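Local atomic coordinates of signal transduction protein TRAP (Staphylococcus aureus, PDB entry 4AE5), a protein that probably acts as a phosphorylation-dependent signalling protein that activates the agr system and RNAIII synthesis, raising toxin expression and biofilm formation. Residues A[11-14]-A[15-19]; A[61-64]-A[65-68]; A[131-134]-A[135-139]; A[125-128]-A[129-132]. All coordinates share one frame; numbering follows the deposited sequence. Where two conformers were deposited one is given.

Interaction 1. Residues A[11-14]-A[15-19]; sequences YGFL and HQIKI
The first two turns of the N-terminal helix 11-20 carry this contact, in which Y11 and H15 stand on one flank and F13 and I17 on another. Y11 and H15 run side by side, their planes only 19° from parallel, but the rings are slid so far along each other, with centroids 5.2 Å apart, that they scarcely overlap. What lies over the tyrosine face is the methylene of H15: its CB is 4.2 Å from the ring centroid of Y11 and displaced toward the rim, a CH-pi contact. In return the tyrosine OH sits above one face of the imidazole, 3.4 Å from H15 CD2. Both side chains have CG trans to the backbone N (chi1 169° in Y11 and -174° in H15), and this shared torsion sends them off in the same direction. Beneath them runs the i to i+4 ladder of an alpha helix. H15 N donates to Y11 O at 2.8 Å, and Q16 N to G12 O and K18 N to L14 O follow; the rung from I17 N to F13 O is weak at 3.4 Å. F13 and I17 make the looser pair, their side chains crossing at a slant with CE2 of F13 4.2 Å from CD1 of I17. L14, the buried residue of the group, packs on I37 of strand 35-41 and Q28 of strand 27-30. Q28 also donates through its NE2 to Y11 O, which therefore serves two donors, while the amine of K18 forms a salt bridge with E64.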
loop_
_atom_site.group_PDB
_atom_site.type_symbol
_atom_site.label_atom_id
_atom_site.label_comp_id
_atom_site.label_asym_id
_atom_site.label_seq_id
_atom_site.Cartn_x
_atom_site.Cartn_y
_atom_site.Cartn_z
ATOM N N TYR A 11 -1.836 -1.993 18.738
ATOM C CA TYR A 11 -2.133 -0.531 18.727
ATOM C C TYR A 11 -1.174 0.233 19.652
ATOM O O TYR A 11 -0.561 1.223 19.259
ATOM C CB TYR A 11 -3.598 -0.223 19.105
ATOM C CG TYR A 11 -3.825 1.253 19.345
ATOM C CD1 TYR A 11 -4.024 2.108 18.262
ATOM C CD2 TYR A 11 -3.801 1.807 20.630
ATOM C CE1 TYR A 11 -4.187 3.472 18.453
ATOM C CE2 TYR A 11 -3.977 3.182 20.825
ATOM C CZ TYR A 11 -4.198 3.987 19.742
ATOM O OH TYR A 11 -4.372 5.344 19.836
ATOM N N GLY A 12 -1.065 -0.217 20.892
ATOM C CA GLY A 12 -0.275 0.511 21.927
ATOM C C GLY A 12 1.195 0.559 21.584
ATOM O O GLY A 12 1.789 1.644 21.647
ATOM N N PHE A 13 1.784 -0.586 21.207
ATOM C CA PHE A 13 3.177 -0.608 20.677
ATOM C C PHE A 13 3.498 0.412 19.546
ATOM O O PHE A 13 4.479 1.222 19.623
ATOM C CB PHE A 13 3.583 -2.028 20.268
ATOM C CG PHE A 13 5.042 -2.168 19.949
ATOM C CD1 PHE A 13 5.987 -2.236 20.948
ATOM C CD2 PHE A 13 5.467 -2.185 18.618
ATOM C CE1 PHE A 13 7.346 -2.312 20.648
ATOM C CE2 PHE A 13 6.822 -2.293 18.307
ATOM C CZ PHE A 13 7.766 -2.336 19.319
ATOM N N LEU A 14 2.657 0.411 18.507
ATOM C CA LEU A 14 2.881 1.319 17.416
ATOM C C LEU A 14 2.576 2.760 17.764
ATOM O O LEU A 14 3.230 3.676 17.200
ATOM C CB LEU A 14 2.128 0.869 16.143
ATOM C CG LEU A 14 2.377 -0.519 15.593
ATOM C CD1 LEU A 14 1.677 -0.641 14.216
ATOM C CD2 LEU A 14 3.858 -0.837 15.526
ATOM N N HIS A 15 1.554 2.994 18.607
ATOM C CA HIS A 15 1.177 4.370 18.983
ATOM C C HIS A 15 2.279 5.036 19.837
ATOM O O HIS A 15 2.547 6.233 19.706
ATOM C CB HIS A 15 -0.154 4.371 19.711
ATOM C CG HIS A 15 -0.662 5.749 19.982
ATOM N ND1 HIS A 15 -0.496 6.369 21.157
ATOM C CD2 HIS A 15 -1.278 6.645 19.140
ATOM C CE1 HIS A 15 -1.040 7.586 21.110
ATOM N NE2 HIS A 15 -1.523 7.769 19.870
ATOM N N GLN A 16 2.967 4.243 20.654
ATOM C CA GLN A 16 4.164 4.755 21.365
ATOM C C GLN A 16 5.255 5.254 20.358
ATOM O O GLN A 16 5.877 6.314 20.556
ATOM C CB GLN A 16 4.739 3.669 22.308
ATOM C CG GLN A 16 5.867 4.195 23.213
ATOM C CD GLN A 16 5.276 5.120 24.225
ATOM O OE1 GLN A 16 4.387 4.724 24.980
ATOM N NE2 GLN A 16 5.705 6.372 24.218
ATOM N N ILE A 17 5.492 4.500 19.266
ATOM C CA ILE A 17 6.450 4.977 18.231
ATOM C C ILE A 17 5.970 6.283 17.667
ATOM O O ILE A 17 6.739 7.242 17.545
ATOM C CB ILE A 17 6.788 3.910 17.140
ATOM C CG1 ILE A 17 7.494 2.692 17.793
ATOM C CG2 ILE A 17 7.586 4.537 15.977
ATOM C CD1 ILE A 17 7.726 1.526 16.834
ATOM N N LYS A 18 4.675 6.362 17.380
ATOM C CA LYS A 18 4.122 7.579 16.839
ATOM C C LYS A 18 4.415 8.830 17.689
ATOM O O LYS A 18 4.892 9.887 17.191
ATOM C CB LYS A 18 2.626 7.406 16.658
ATOM C CG LYS A 18 2.090 8.209 15.508
ATOM C CD LYS A 18 0.636 7.868 15.311
ATOM C CE LYS A 18 -0.214 9.086 15.607
ATOM N NZ LYS A 18 -0.011 10.137 14.582
ATOM N N ILE A 19 4.125 8.698 18.962
ATOM C CA ILE A 19 4.180 9.842 19.883
ATOM C C ILE A 19 5.615 10.170 20.333
ATOM O O ILE A 19 5.921 11.324 20.655
ATOM C CB ILE A 19 3.238 9.638 21.081
ATOM C CG1 ILE A 19 1.797 9.419 20.618
ATOM C CG2 ILE A 19 3.275 10.828 22.033
ATOM C CD1 ILE A 19 1.126 10.683 20.115
#

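Interaction 2. Residues A[61-64]-A[65-68]; sequences EFSE and HHFY
S63 meets H66 through its methylene: CB lies almost exactly over the middle of the imidazole, 3.5 Å from the ring centroid and 7° off the normal, in a CH-pi contact. The hydroxyl of the same serine is turned to the backbone instead. With chi1 at 167°, OG is swung away from its own N and accepts from H65 N at 3.2 Å, along a nearly straight N-H line of 167°. S63 O accepts from H66 N at 3.3 Å, the donor standing well above the carbonyl plane. This last bond closes a type I beta turn from S63 to H66, which turns the chain sharply just before strand 67-73 of the antiparallel barrel. On the strand, Y68 reaches back to the entry of the turn, and its OH accepts from S63 N at 2.9 Å. That oxygen also lies at the edge of the F62 ring, near its plane and 3.7 Å from F62 CD1. The two aromatic side chains cross at about a right angle, with CD1 of F62 3.9 Å from CE2 of Y68. Farther out, F62 is held by a cation-pi contact with R104 and an edge-to-face contact with F38, and Y68 meets F29. The carboxylate of E64 accepts from Q28 N and pairs with K18. H66 is a phosphohistidine position by similarity, carrying no phosphate here; its side chain also rests on K101.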
loop_
_atom_site.group_PDB
_atom_site.type_symbol
_atom_site.label_atom_id
_atom_site.label_comp_id
_atom_site.label_asym_id
_atom_site.label_seq_id
_atom_site.Cartn_x
_atom_site.Cartn_y
_atom_site.Cartn_z
ATOM N N GLU A 61 -1.776 12.346 -1.556
ATOM C CA GLU A 61 -1.110 12.337 -0.251
ATOM C C GLU A 61 -1.780 11.378 0.709
ATOM O O GLU A 61 -2.989 11.144 0.618
ATOM C CB GLU A 61 -1.090 13.744 0.360
ATOM C CG GLU A 61 -0.524 14.780 -0.597
ATOM C CD GLU A 61 0.988 14.869 -0.512
ATOM O OE1 GLU A 61 1.489 15.340 0.541
ATOM O OE2 GLU A 61 1.673 14.492 -1.494
ATOM N N PHE A 62 -1.019 10.875 1.676
ATOM C CA PHE A 62 -1.629 10.060 2.740
ATOM C C PHE A 62 -2.431 10.891 3.735
ATOM O O PHE A 62 -2.138 12.064 3.947
ATOM C CB PHE A 62 -0.515 9.331 3.537
ATOM C CG PHE A 62 0.236 8.342 2.757
ATOM C CD1 PHE A 62 -0.440 7.419 1.976
ATOM C CD2 PHE A 62 1.640 8.312 2.809
ATOM C CE1 PHE A 62 0.239 6.472 1.220
ATOM C CE2 PHE A 62 2.316 7.377 2.042
ATOM C CZ PHE A 62 1.625 6.434 1.269
ATOM N N SER A 63 -3.430 10.293 4.381
ATOM C CA SER A 63 -4.123 10.929 5.459
ATOM C C SER A 63 -4.534 9.873 6.515
ATOM O O SER A 63 -5.011 8.766 6.164
ATOM C CB SER A 63 -5.404 11.581 4.939
ATOM O OG SER A 63 -6.262 11.952 5.970
ATOM N N GLU A 64 -4.368 10.188 7.797
ATOM C CA GLU A 64 -4.884 9.292 8.809
ATOM C C GLU A 64 -6.398 9.021 8.819
ATOM O O GLU A 64 -6.846 8.099 9.508
ATOM C CB GLU A 64 -4.377 9.688 10.209
ATOM C CG GLU A 64 -2.936 9.217 10.393
ATOM C CD GLU A 64 -2.448 9.143 11.831
ATOM O OE1 GLU A 64 -2.534 10.200 12.528
ATOM O OE2 GLU A 64 -1.896 8.072 12.217
ATOM N N HIS A 65 -7.198 9.788 8.070
ATOM C CA HIS A 65 -8.662 9.592 8.054
ATOM C C HIS A 65 -9.157 8.816 6.850
ATOM O O HIS A 65 -10.352 8.661 6.673
ATOM C CB HIS A 65 -9.410 10.947 8.082
ATOM C CG HIS A 65 -8.943 11.880 9.183
ATOM N ND1 HIS A 65 -8.828 11.487 10.469
ATOM C CD2 HIS A 65 -8.540 13.218 9.142
ATOM C CE1 HIS A 65 -8.375 12.516 11.217
ATOM N NE2 HIS A 65 -8.209 13.580 10.409
ATOM N N HIS A 66 -8.239 8.412 5.973
ATOM C CA HIS A 66 -8.612 7.591 4.793
ATOM C C HIS A 66 -8.650 6.076 5.044
ATOM O O HIS A 66 -7.955 5.543 5.968
ATOM C CB HIS A 66 -7.687 7.879 3.600
ATOM C CG HIS A 66 -7.752 9.324 3.038
ATOM N ND1 HIS A 66 -8.663 10.257 3.446
ATOM C CD2 HIS A 66 -6.932 9.955 2.125
ATOM C CE1 HIS A 66 -8.475 11.415 2.737
ATOM N NE2 HIS A 66 -7.403 11.218 1.938
ATOM N N PHE A 67 -9.377 5.345 4.206
ATOM C CA PHE A 67 -9.339 3.858 4.212
ATOM C C PHE A 67 -8.258 3.471 3.205
ATOM O O PHE A 67 -8.127 4.092 2.156
ATOM C CB PHE A 67 -10.660 3.319 3.691
ATOM C CG PHE A 67 -10.658 1.846 3.384
ATOM C CD1 PHE A 67 -11.010 0.942 4.403
ATOM C CD2 PHE A 67 -10.344 1.352 2.092
ATOM C CE1 PHE A 67 -11.022 -0.423 4.142
ATOM C CE2 PHE A 67 -10.325 -0.024 1.843
ATOM C CZ PHE A 67 -10.668 -0.904 2.871
ATOM N N TYR A 68 -7.463 2.475 3.528
ATOM C CA TYR A 68 -6.482 1.947 2.564
ATOM C C TYR A 68 -6.686 0.454 2.354
ATOM O O TYR A 68 -7.011 -0.268 3.326
ATOM C CB TYR A 68 -5.058 2.191 3.066
ATOM C CG TYR A 68 -4.727 3.650 3.082
ATOM C CD1 TYR A 68 -5.015 4.459 4.200
ATOM C CD2 TYR A 68 -4.151 4.239 1.977
ATOM C CE1 TYR A 68 -4.785 5.837 4.188
ATOM C CE2 TYR A 68 -3.880 5.594 1.940
ATOM C CZ TYR A 68 -4.171 6.398 3.096
ATOM O OH TYR A 68 -3.941 7.764 3.012
#

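Interaction 3. Residues A[131-134]-A[135-139]; sequences QSDA and FNDHF
The backbone makes a single short helical turn: S132 O accepts from N136 N at 2.8 Å, nearly straight and in the carbonyl plane, and D133 O accepts from D137 N at 2.8 Å. The S132 side chain reinforces the start of this turn. Its chi1 of 62° sets OG between the backbone N and the carbonyl carbon, and from there OG accepts from F135 N at 3.2 Å while also bonding to F129 O. D133 and D137, one turn apart, lie side by side and point the same way, their carboxylate planes 29° apart. Their OD2 atoms are 4.5 Å from each other, a proximity of like charges that is probably unfavourable. A water spans the OD1 atoms, donating to D137 OD1 at a short 2.5 Å and weakly to D133 OD1, and may soften this. F135 and F139 take the inward side, with the CB of F139 seated over the centre of the F135 ring. F135 O receives both H138 N and F139 N. Around these phenylalanines, F118 and I116 of strand 114-120 and V90 supply the neighbouring hydrophobic surface, and F135 also meets F129 edge-to-face. S132 at the N-cap of helix 133-136 thus makes a serine-capped junction of two consecutive helices, lying against the outside of the beta barrel with the aspartates exposed and the aromatic residues turned inward.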
loop_
_atom_site.group_PDB
_atom_site.type_symbol
_atom_site.label_atom_id
_atom_site.label_comp_id
_atom_site.label_asym_id
_atom_site.label_seq_id
_atom_site.Cartn_x
_atom_site.Cartn_y
_atom_site.Cartn_z
ATOM N N GLN A 131 -14.708 -3.783 -8.002
ATOM C CA GLN A 131 -15.520 -4.461 -8.995
ATOM C C GLN A 131 -15.428 -3.948 -10.408
ATOM O O GLN A 131 -15.913 -4.617 -11.335
ATOM C CB GLN A 131 -16.989 -4.421 -8.565
ATOM C CG GLN A 131 -17.201 -4.813 -7.131
ATOM C CD GLN A 131 -18.625 -4.611 -6.749
ATOM O OE1 GLN A 131 -19.461 -5.354 -7.223
ATOM N NE2 GLN A 131 -18.923 -3.619 -5.888
ATOM N N SER A 132 -14.904 -2.759 -10.630
ATOM C CA SER A 132 -14.915 -2.193 -11.966
ATOM C C SER A 132 -13.936 -3.002 -12.847
ATOM O O SER A 132 -12.967 -3.628 -12.329
ATOM C CB SER A 132 -14.398 -0.735 -11.947
ATOM O OG SER A 132 -13.022 -0.682 -11.483
ATOM N N ASP A 133 -14.165 -2.918 -14.146
ATOM C CA ASP A 133 -13.167 -3.325 -15.159
ATOM C C ASP A 133 -11.804 -2.738 -14.956
ATOM O O ASP A 133 -10.844 -3.505 -15.082
ATOM C CB ASP A 133 -13.617 -3.028 -16.625
ATOM C CG ASP A 133 -14.747 -3.921 -17.079
ATOM O OD1 ASP A 133 -15.180 -4.862 -16.345
ATOM O OD2 ASP A 133 -15.234 -3.668 -18.192
ATOM N N ALA A 134 -11.682 -1.426 -14.623
ATOM C CA ALA A 134 -10.361 -0.808 -14.472
ATOM C C ALA A 134 -9.562 -1.582 -13.375
ATOM O O ALA A 134 -8.326 -1.810 -13.486
ATOM C CB ALA A 134 -10.443 0.673 -14.108
ATOM N N PHE A 135 -10.254 -2.043 -12.359
ATOM C CA PHE A 135 -9.552 -2.847 -11.349
ATOM C C PHE A 135 -9.399 -4.298 -11.775
ATOM O O PHE A 135 -8.285 -4.843 -11.705
ATOM C CB PHE A 135 -10.241 -2.758 -9.988
ATOM C CG PHE A 135 -9.462 -3.422 -8.865
ATOM C CD1 PHE A 135 -9.485 -4.833 -8.739
ATOM C CD2 PHE A 135 -8.697 -2.669 -7.992
ATOM C CE1 PHE A 135 -8.797 -5.465 -7.687
ATOM C CE2 PHE A 135 -8.011 -3.289 -6.903
ATOM C CZ PHE A 135 -8.045 -4.697 -6.793
ATOM N N ASN A 136 -10.501 -4.938 -12.132
ATOM C CA ASN A 136 -10.482 -6.368 -12.456
ATOM C C ASN A 136 -9.518 -6.739 -13.539
ATOM O O ASN A 136 -8.909 -7.825 -13.504
ATOM C CB ASN A 136 -11.854 -6.861 -12.855
ATOM C CG ASN A 136 -12.510 -7.620 -11.789
ATOM O OD1 ASN A 136 -13.736 -7.422 -11.523
ATOM N ND2 ASN A 136 -11.726 -8.494 -11.107
ATOM N N ASP A 137 -9.334 -5.834 -14.508
ATOM C CA ASP A 137 -8.528 -6.211 -15.633
ATOM C C ASP A 137 -7.040 -5.915 -15.407
ATOM O O ASP A 137 -6.173 -6.277 -16.280
ATOM C CB ASP A 137 -9.028 -5.527 -16.908
ATOM C CG ASP A 137 -10.373 -6.062 -17.381
ATOM O OD1 ASP A 137 -10.813 -7.186 -17.056
ATOM O OD2 ASP A 137 -11.055 -5.315 -18.095
ATOM N N HIS A 138 -6.736 -5.178 -14.322
ATOM C CA HIS A 138 -5.345 -4.727 -14.049
ATOM C C HIS A 138 -4.699 -5.133 -12.722
ATOM O O HIS A 138 -3.467 -5.342 -12.679
ATOM C CB HIS A 138 -5.222 -3.209 -14.288
ATOM C CG HIS A 138 -5.731 -2.794 -15.612
ATOM N ND1 HIS A 138 -5.031 -2.960 -16.751
ATOM C CD2 HIS A 138 -6.953 -2.268 -15.983
ATOM C CE1 HIS A 138 -5.776 -2.549 -17.788
ATOM N NE2 HIS A 138 -6.947 -2.141 -17.316
ATOM N N PHE A 139 -5.483 -5.223 -11.634
ATOM C CA PHE A 139 -4.933 -5.286 -10.270
ATOM C C PHE A 139 -5.416 -6.551 -9.545
ATOM O O PHE A 139 -4.994 -6.798 -8.366
ATOM C CB PHE A 139 -5.278 -4.026 -9.422
ATOM C CG PHE A 139 -4.715 -2.726 -9.977
ATOM C CD1 PHE A 139 -3.333 -2.537 -10.043
ATOM C CD2 PHE A 139 -5.554 -1.735 -10.456
ATOM C CE1 PHE A 139 -2.818 -1.344 -10.528
ATOM C CE2 PHE A 139 -5.050 -0.540 -10.989
ATOM C CZ PHE A 139 -3.669 -0.355 -11.057
HETATM O O HOH W 1 -13.050 -7.519 -16.096
#

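Interaction 4. Residues A[125-128]-A[129-132]; sequences AYED and FKQS
Y126 makes the close side-chain contacts here, set between F129 and K130. CD1 of Y126 approaches the edge of the F129 ring, 4.0 Å from F129 CD2. On the opposite flank of the tyrosine, the bend at chi3 (59°) of K130 brings its CE to the CE2 corner of the Y126 ring, 3.7 Å away. The backbone below is regular, K130 N donating to Y126 O at 2.8 Å and F129 N to A125 O. The other flank, with D128 exposed, is looser. E127 O receives two weak bonds, from Q131 N at 3.4 Å and from Q131 NE2 at 3.3 Å, and Q131 N is shared weakly with D128 O. At the C-terminal end F129 O is gripped more firmly, by S132 N and by S132 OG, the latter at 2.6 Å, in the carbonyl plane and on a lone pair. Polar ends of the packed side are tied to strand 158-164: Y126 OH and K130 NZ both bind E159, and E127 OE2 bonds to Y161. Helix 123-131 thus packs against the barrel, with Y126 on F67, C69 and I71 of strand 67-73, F129 against F118 and F120 of strand 114-120, and F135 of helix 133-136 packed against Y126, F129 and K130.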
loop_
_atom_site.group_PDB
_atom_site.type_symbol
_atom_site.label_atom_id
_atom_site.label_comp_id
_atom_site.label_asym_id
_atom_site.label_seq_id
_atom_site.Cartn_x
_atom_site.Cartn_y
_atom_site.Cartn_z
ATOM N N ALA A 125 -16.177 2.682 -0.988
ATOM C CA ALA A 125 -15.687 3.288 -2.222
ATOM C C ALA A 125 -14.628 2.393 -2.870
ATOM O O ALA A 125 -14.575 2.269 -4.088
ATOM C CB ALA A 125 -15.094 4.667 -1.943
ATOM N N TYR A 126 -13.773 1.829 -2.041
ATOM C CA TYR A 126 -12.703 0.931 -2.551
ATOM C C TYR A 126 -13.390 -0.353 -3.110
ATOM O O TYR A 126 -13.051 -0.823 -4.174
ATOM C CB TYR A 126 -11.669 0.608 -1.479
ATOM C CG TYR A 126 -10.715 -0.476 -1.998
ATOM C CD1 TYR A 126 -9.802 -0.174 -3.024
ATOM C CD2 TYR A 126 -10.854 -1.809 -1.568
ATOM C CE1 TYR A 126 -8.938 -1.164 -3.509
ATOM C CE2 TYR A 126 -10.038 -2.824 -2.073
ATOM C CZ TYR A 126 -9.085 -2.493 -3.032
ATOM O OH TYR A 126 -8.302 -3.486 -3.522
ATOM N N GLU A 127 -14.341 -0.924 -2.390
ATOM C CA GLU A 127 -14.986 -2.160 -2.844
ATOM C C GLU A 127 -15.809 -1.980 -4.110
ATOM O O GLU A 127 -15.833 -2.860 -4.936
ATOM C CB GLU A 127 -15.840 -2.771 -1.710
ATOM C CG GLU A 127 -14.966 -3.237 -0.570
ATOM C CD GLU A 127 -15.638 -4.097 0.451
ATOM O OE1 GLU A 127 -16.835 -3.922 0.710
ATOM O OE2 GLU A 127 -14.915 -4.975 0.996
ATOM N N ASP A 128 -16.392 -0.797 -4.291
ATOM C CA ASP A 128 -16.998 -0.447 -5.590
ATOM C C ASP A 128 -15.966 -0.368 -6.745
ATOM O O ASP A 128 -16.183 -0.866 -7.834
ATOM C CB ASP A 128 -17.791 0.837 -5.443
ATOM C CG ASP A 128 -19.022 0.618 -4.568
ATOM O OD1 ASP A 128 -19.331 -0.571 -4.375
ATOM O OD2 ASP A 128 -19.554 1.536 -3.955
ATOM N N PHE A 129 -14.818 0.215 -6.452
ATOM C CA PHE A 129 -13.774 0.341 -7.458
ATOM C C PHE A 129 -13.241 -1.070 -7.801
ATOM O O PHE A 129 -12.981 -1.464 -8.994
ATOM C CB PHE A 129 -12.666 1.278 -6.907
ATOM C CG PHE A 129 -11.317 1.133 -7.608
ATOM C CD1 PHE A 129 -11.221 1.415 -8.944
ATOM C CD2 PHE A 129 -10.151 0.764 -6.897
ATOM C CE1 PHE A 129 -10.035 1.314 -9.631
ATOM C CE2 PHE A 129 -8.920 0.686 -7.583
ATOM C CZ PHE A 129 -8.881 0.968 -8.934
ATOM N N LYS A 130 -13.117 -1.872 -6.772
ATOM C CA LYS A 130 -12.585 -3.204 -6.962
ATOM C C LYS A 130 -13.427 -4.062 -7.938
ATOM O O LYS A 130 -12.946 -5.017 -8.603
ATOM C CB LYS A 130 -12.443 -3.862 -5.566
ATOM C CG LYS A 130 -12.284 -5.364 -5.623
ATOM C CD LYS A 130 -11.587 -5.893 -4.376
ATOM C CE LYS A 130 -12.263 -5.612 -3.082
ATOM N NZ LYS A 130 -12.076 -6.849 -2.157
ATOM N N GLN A 131 -14.708 -3.783 -8.002
ATOM C CA GLN A 131 -15.520 -4.461 -8.995
ATOM C C GLN A 131 -15.428 -3.948 -10.408
ATOM O O GLN A 131 -15.913 -4.617 -11.335
ATOM C CB GLN A 131 -16.989 -4.421 -8.565
ATOM C CG GLN A 131 -17.201 -4.813 -7.131
ATOM C CD GLN A 131 -18.625 -4.611 -6.749
ATOM O OE1 GLN A 131 -19.461 -5.354 -7.223
ATOM N NE2 GLN A 131 -18.923 -3.619 -5.888
ATOM N N SER A 132 -14.904 -2.759 -10.630
ATOM C CA SER A 132 -14.915 -2.193 -11.966
ATOM C C SER A 132 -13.936 -3.002 -12.847
ATOM O O SER A 132 -12.967 -3.628 -12.329
ATOM C CB SER A 132 -14.398 -0.735 -11.947
ATOM O OG SER A 132 -13.022 -0.682 -11.483
#

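Along the chain the four contacts follow in the order 1, 2, 4, 3, all set around one closed antiparallel barrel. Interactions 1 and 3 lie on opposite sides of the chain's centre, their own centres about 35 Å apart. Interaction 2, at the start of strand 67-73, bridges the span: it touches interaction 1 through the K18-E64 salt bridge, and interaction 4 through F67 packed on Y126. Interactions 3 and 4 are neighbours, with centres about 8 Å apart; they share Q131 and S132 where helix 123-131 passes into helix 133-136. The barrel is thus flanked by the N-terminal helix on one side and this helical pair on the other.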